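Local coordinates for protein cystalysin (Treponema denticola, PDB 1C7N) that binds pyridoxal-5'-phosphate as a two-chain member of the class I and II aminotransferase family, at residues 60-65 / 274-279. Residues are numbered along the deposited sequence; the frame is centred on the assembly and turned at random.
Sequences TVLGYT and TTLGYK. With PLP (pyridoxal-5'-phosphate), chain J.
Thr65 and Thr275 lie against each other at a slant, with the hydroxyl OG1 of Thr65 3.3 Å from CB of Thr275. No hydrogen bond joins the two hydroxyls: Thr65 OG1 instead donates a hydrogen bond to Gly63 O within the loop, 2.8 Å off, coming from above that carbonyl's plane. With OG1 beside the backbone N (chi1 -52°) and CG2 anti to it, Thr65 extends that methyl toward the first turn of helix 275-287. Thr65 CG2 also lies 4.2 Å from Tyr278 CD1, while Tyr278 CE1 sits 3.7 Å from Thr65 O; the ring's own hydroxyl is bonded to Pro272 O. The methyl CG2 of Thr275 meets Leu62 CD2 tightly at 3.5 Å, the two side chains crossing at about a right angle. Thr274 caps the helix, its OG1 accepting from Gly277 N. From the same loop Tyr64 turns away from the helix and donates a hydrogen bond from its OH to phosphate oxygen O3P of pyridoxal-5'-phosphate, 2.5 Å away at the ring edge; Asn175 of the second subunit also holds pyridoxal-5'-phosphate. Between loop 60-65 and the helix start there is just van der Waals contact, while polar bonds from Tyr64 reach pyridoxal-5'-phosphate and Asp40 of the second subunit.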
ATOM      1  N   THR A  60       5.637   3.171 -19.325  1.00 21.51           N
ATOM      2  CA  THR A  60       5.368   1.968 -18.546  1.00 21.12           C
ATOM      3  C   THR A  60       4.009   1.266 -18.621  1.00 20.20           C
ATOM      4  O   THR A  60       3.045   1.770 -19.192  1.00 21.68           O
ATOM      5  CB  THR A  60       5.660   2.251 -17.054  1.00 20.87           C
ATOM      6  OG1 THR A  60       5.884   1.022 -16.356  1.00 23.00           O
ATOM      7  CG2 THR A  60       4.479   2.978 -16.417  1.00 21.85           C
ATOM      8  N   VAL A  61       3.982   0.080 -18.020  1.00 18.30           N
ATOM      9  CA  VAL A  61       2.800  -0.768 -17.911  1.00 16.73           C
ATOM     10  C   VAL A  61       2.558  -0.798 -16.401  1.00 16.20           C
ATOM     11  O   VAL A  61       3.465  -1.108 -15.628  1.00 16.42           O
ATOM     12  CB  VAL A  61       3.083  -2.200 -18.428  1.00 17.06           C
ATOM     13  CG1 VAL A  61       1.888  -3.097 -18.162  1.00 16.43           C
ATOM     14  CG2 VAL A  61       3.389  -2.170 -19.928  1.00 16.49           C
ATOM     15  N   LEU A  62       1.349  -0.470 -15.971  1.00 14.34           N
ATOM     16  CA  LEU A  62       1.063  -0.417 -14.540  1.00 14.31           C
ATOM     17  C   LEU A  62       0.772  -1.770 -13.879  1.00 13.96           C
ATOM     18  O   LEU A  62      -0.168  -1.895 -13.094  1.00 14.80           O
ATOM     19  CB  LEU A  62      -0.095   0.557 -14.300  1.00 13.38           C
ATOM     20  CG  LEU A  62       0.084   1.959 -14.903  1.00 12.90           C
ATOM     21  CD1 LEU A  62      -1.217   2.730 -14.799  1.00 12.77           C
ATOM     22  CD2 LEU A  62       1.216   2.710 -14.192  1.00 11.26           C
ATOM     23  N   GLY A  63       1.595  -2.772 -14.180  1.00 13.66           N
ATOM     24  CA  GLY A  63       1.395  -4.101 -13.616  1.00 13.33           C
ATOM     25  C   GLY A  63       2.092  -4.353 -12.289  1.00 13.69           C
ATOM     26  O   GLY A  63       2.437  -3.412 -11.572  1.00 14.21           O
ATOM     27  N   TYR A  64       2.276  -5.627 -11.949  1.00 13.06           N
ATOM     28  CA  TYR A  64       2.941  -5.998 -10.707  1.00 13.48           C
ATOM     29  C   TYR A  64       4.378  -5.504 -10.779  1.00 13.59           C
ATOM     30  O   TYR A  64       5.182  -5.976 -11.589  1.00 12.95           O
ATOM     31  CB  TYR A  64       2.870  -7.510 -10.505  1.00 12.17           C
ATOM     32  CG  TYR A  64       1.501  -7.961 -10.042  1.00 10.45           C
ATOM     33  CD1 TYR A  64       1.057  -7.673  -8.751  1.00 11.45           C
ATOM     34  CD2 TYR A  64       0.638  -8.641 -10.902  1.00 10.45           C
ATOM     35  CE1 TYR A  64      -0.217  -8.049  -8.326  1.00 10.64           C
ATOM     36  CE2 TYR A  64      -0.634  -9.022 -10.487  1.00 10.32           C
ATOM     37  CZ  TYR A  64      -1.055  -8.723  -9.203  1.00 10.68           C
ATOM     38  OH  TYR A  64      -2.318  -9.098  -8.803  1.00 11.07           O
ATOM     39  N   THR A  65       4.686  -4.547  -9.910  1.00 13.31           N
ATOM     40  CA  THR A  65       5.988  -3.902  -9.909  1.00 13.15           C
ATOM     41  C   THR A  65       6.788  -3.991  -8.619  1.00 13.69           C
ATOM     42  O   THR A  65       6.234  -3.991  -7.516  1.00 14.51           O
ATOM     43  CB  THR A  65       5.811  -2.414 -10.273  1.00 13.25           C
ATOM     44  OG1 THR A  65       5.041  -2.316 -11.482  1.00 11.02           O
ATOM     45  CG2 THR A  65       7.168  -1.734 -10.461  1.00 11.53           C
ATOM     46  N   THR A 274       3.127  -0.880  -6.062  1.00 18.74           N
ATOM     47  CA  THR A 274       2.844   0.430  -6.640  1.00 20.18           C
ATOM     48  C   THR A 274       3.972   1.010  -7.484  1.00 20.41           C
ATOM     49  O   THR A 274       4.878   1.666  -6.964  1.00 21.61           O
ATOM     50  CB  THR A 274       2.490   1.440  -5.542  1.00 22.53           C
ATOM     51  OG1 THR A 274       2.585   2.768  -6.068  1.00 24.99           O
ATOM     52  CG2 THR A 274       3.424   1.287  -4.358  1.00 22.79           C
ATOM     53  N   THR A 275       3.881   0.785  -8.792  1.00 18.95           N
ATOM     54  CA  THR A 275       4.874   1.242  -9.758  1.00 18.56           C
ATOM     55  C   THR A 275       5.236   2.723  -9.697  1.00 18.74           C
ATOM     56  O   THR A 275       6.410   3.085  -9.815  1.00 16.71           O
ATOM     57  CB  THR A 275       4.419   0.935 -11.193  1.00 18.90           C
ATOM     58  OG1 THR A 275       5.395   1.425 -12.120  1.00 18.85           O
ATOM     59  CG2 THR A 275       3.087   1.595 -11.474  1.00 17.97           C
ATOM     60  N   LEU A 276       4.235   3.582  -9.527  1.00 17.95           N
ATOM     61  CA  LEU A 276       4.496   5.015  -9.466  1.00 18.14           C
ATOM     62  C   LEU A 276       5.201   5.399  -8.172  1.00 18.21           C
ATOM     63  O   LEU A 276       5.944   6.380  -8.134  1.00 18.38           O
ATOM     64  CB  LEU A 276       3.193   5.799  -9.616  1.00 19.29           C
ATOM     65  CG  LEU A 276       2.508   5.555 -10.965  1.00 20.74           C
ATOM     66  CD1 LEU A 276       1.185   6.301 -11.022  1.00 20.17           C
ATOM     67  CD2 LEU A 276       3.437   5.996 -12.091  1.00 18.82           C
ATOM     68  N   GLY A 277       4.966   4.622  -7.118  1.00 17.45           N
ATOM     69  CA  GLY A 277       5.608   4.895  -5.846  1.00 16.07           C
ATOM     70  C   GLY A 277       7.112   4.724  -5.978  1.00 15.44           C
ATOM     71  O   GLY A 277       7.889   5.554  -5.508  1.00 14.48           O
ATOM     72  N   TYR A 278       7.532   3.644  -6.619  1.00 14.86           N
ATOM     73  CA  TYR A 278       8.955   3.414  -6.807  1.00 15.81           C
ATOM     74  C   TYR A 278       9.581   4.514  -7.656  1.00 15.48           C
ATOM     75  O   TYR A 278      10.615   5.064  -7.291  1.00 16.38           O
ATOM     76  CB  TYR A 278       9.208   2.051  -7.462  1.00 15.15           C
ATOM     77  CG  TYR A 278       8.880   0.885  -6.562  1.00 15.41           C
ATOM     78  CD1 TYR A 278       7.725   0.130  -6.758  1.00 14.99           C
ATOM     79  CD2 TYR A 278       9.705   0.554  -5.488  1.00 15.58           C
ATOM     80  CE1 TYR A 278       7.400  -0.927  -5.909  1.00 14.65           C
ATOM     81  CE2 TYR A 278       9.384  -0.500  -4.629  1.00 15.15           C
ATOM     82  CZ  TYR A 278       8.233  -1.235  -4.847  1.00 14.15           C
ATOM     83  OH  TYR A 278       7.917  -2.283  -4.014  1.00 13.51           O
ATOM     84  N   LYS A 279       8.943   4.848  -8.776  1.00 15.66           N
ATOM     85  CA  LYS A 279       9.465   5.875  -9.681  1.00 15.22           C
ATOM     86  C   LYS A 279       9.491   7.276  -9.072  1.00 14.70           C
ATOM     87  O   LYS A 279      10.413   8.053  -9.326  1.00 11.30           O
ATOM     88  CB  LYS A 279       8.655   5.906 -10.978  1.00 15.64           C
ATOM     89  CG  LYS A 279       9.261   6.793 -12.059  1.00 17.23           C
ATOM     90  CD  LYS A 279      10.603   6.251 -12.528  1.00 16.22           C
ATOM     91  CE  LYS A 279      11.191   7.108 -13.633  1.00 17.59           C
ATOM     92  NZ  LYS A 279      12.538   6.627 -14.045  1.00 17.75           N
TER
HETATM   93  N1  PLP J 400      -7.268 -12.801  -6.339  1.00 17.19           N
HETATM   94  C2  PLP J 400      -7.134 -13.643  -7.455  1.00 17.50           C
HETATM   95  C2A PLP J 400      -8.011 -14.876  -7.426  1.00 15.96           C
HETATM   96  C3  PLP J 400      -6.251 -13.176  -8.529  1.00 18.17           C
HETATM   97  O3  PLP J 400      -6.117 -14.067  -9.535  1.00 18.92           O
HETATM   98  C4  PLP J 400      -5.613 -11.921  -8.415  1.00 19.96           C
HETATM   99  C4A PLP J 400      -4.738 -11.454  -9.489  1.00 20.20           C
HETATM  100  C5  PLP J 400      -5.864 -11.110  -7.183  1.00 20.68           C
HETATM  101  C6  PLP J 400      -6.671 -11.583  -6.178  1.00 18.35           C
HETATM  102  C5A PLP J 400      -5.331  -9.671  -7.144  1.00 22.49           C
HETATM  103  O4P PLP J 400      -4.613  -9.382  -5.987  1.00 26.68           O
HETATM  104  P   PLP J 400      -4.028  -7.897  -5.790  1.00 28.05           P
HETATM  105  O1P PLP J 400      -3.486  -7.991  -4.403  1.00 25.63           O
HETATM  106  O2P PLP J 400      -5.201  -6.931  -5.932  1.00 24.91           O
HETATM  107  O3P PLP J 400      -3.065  -7.656  -6.857  1.00 25.21           O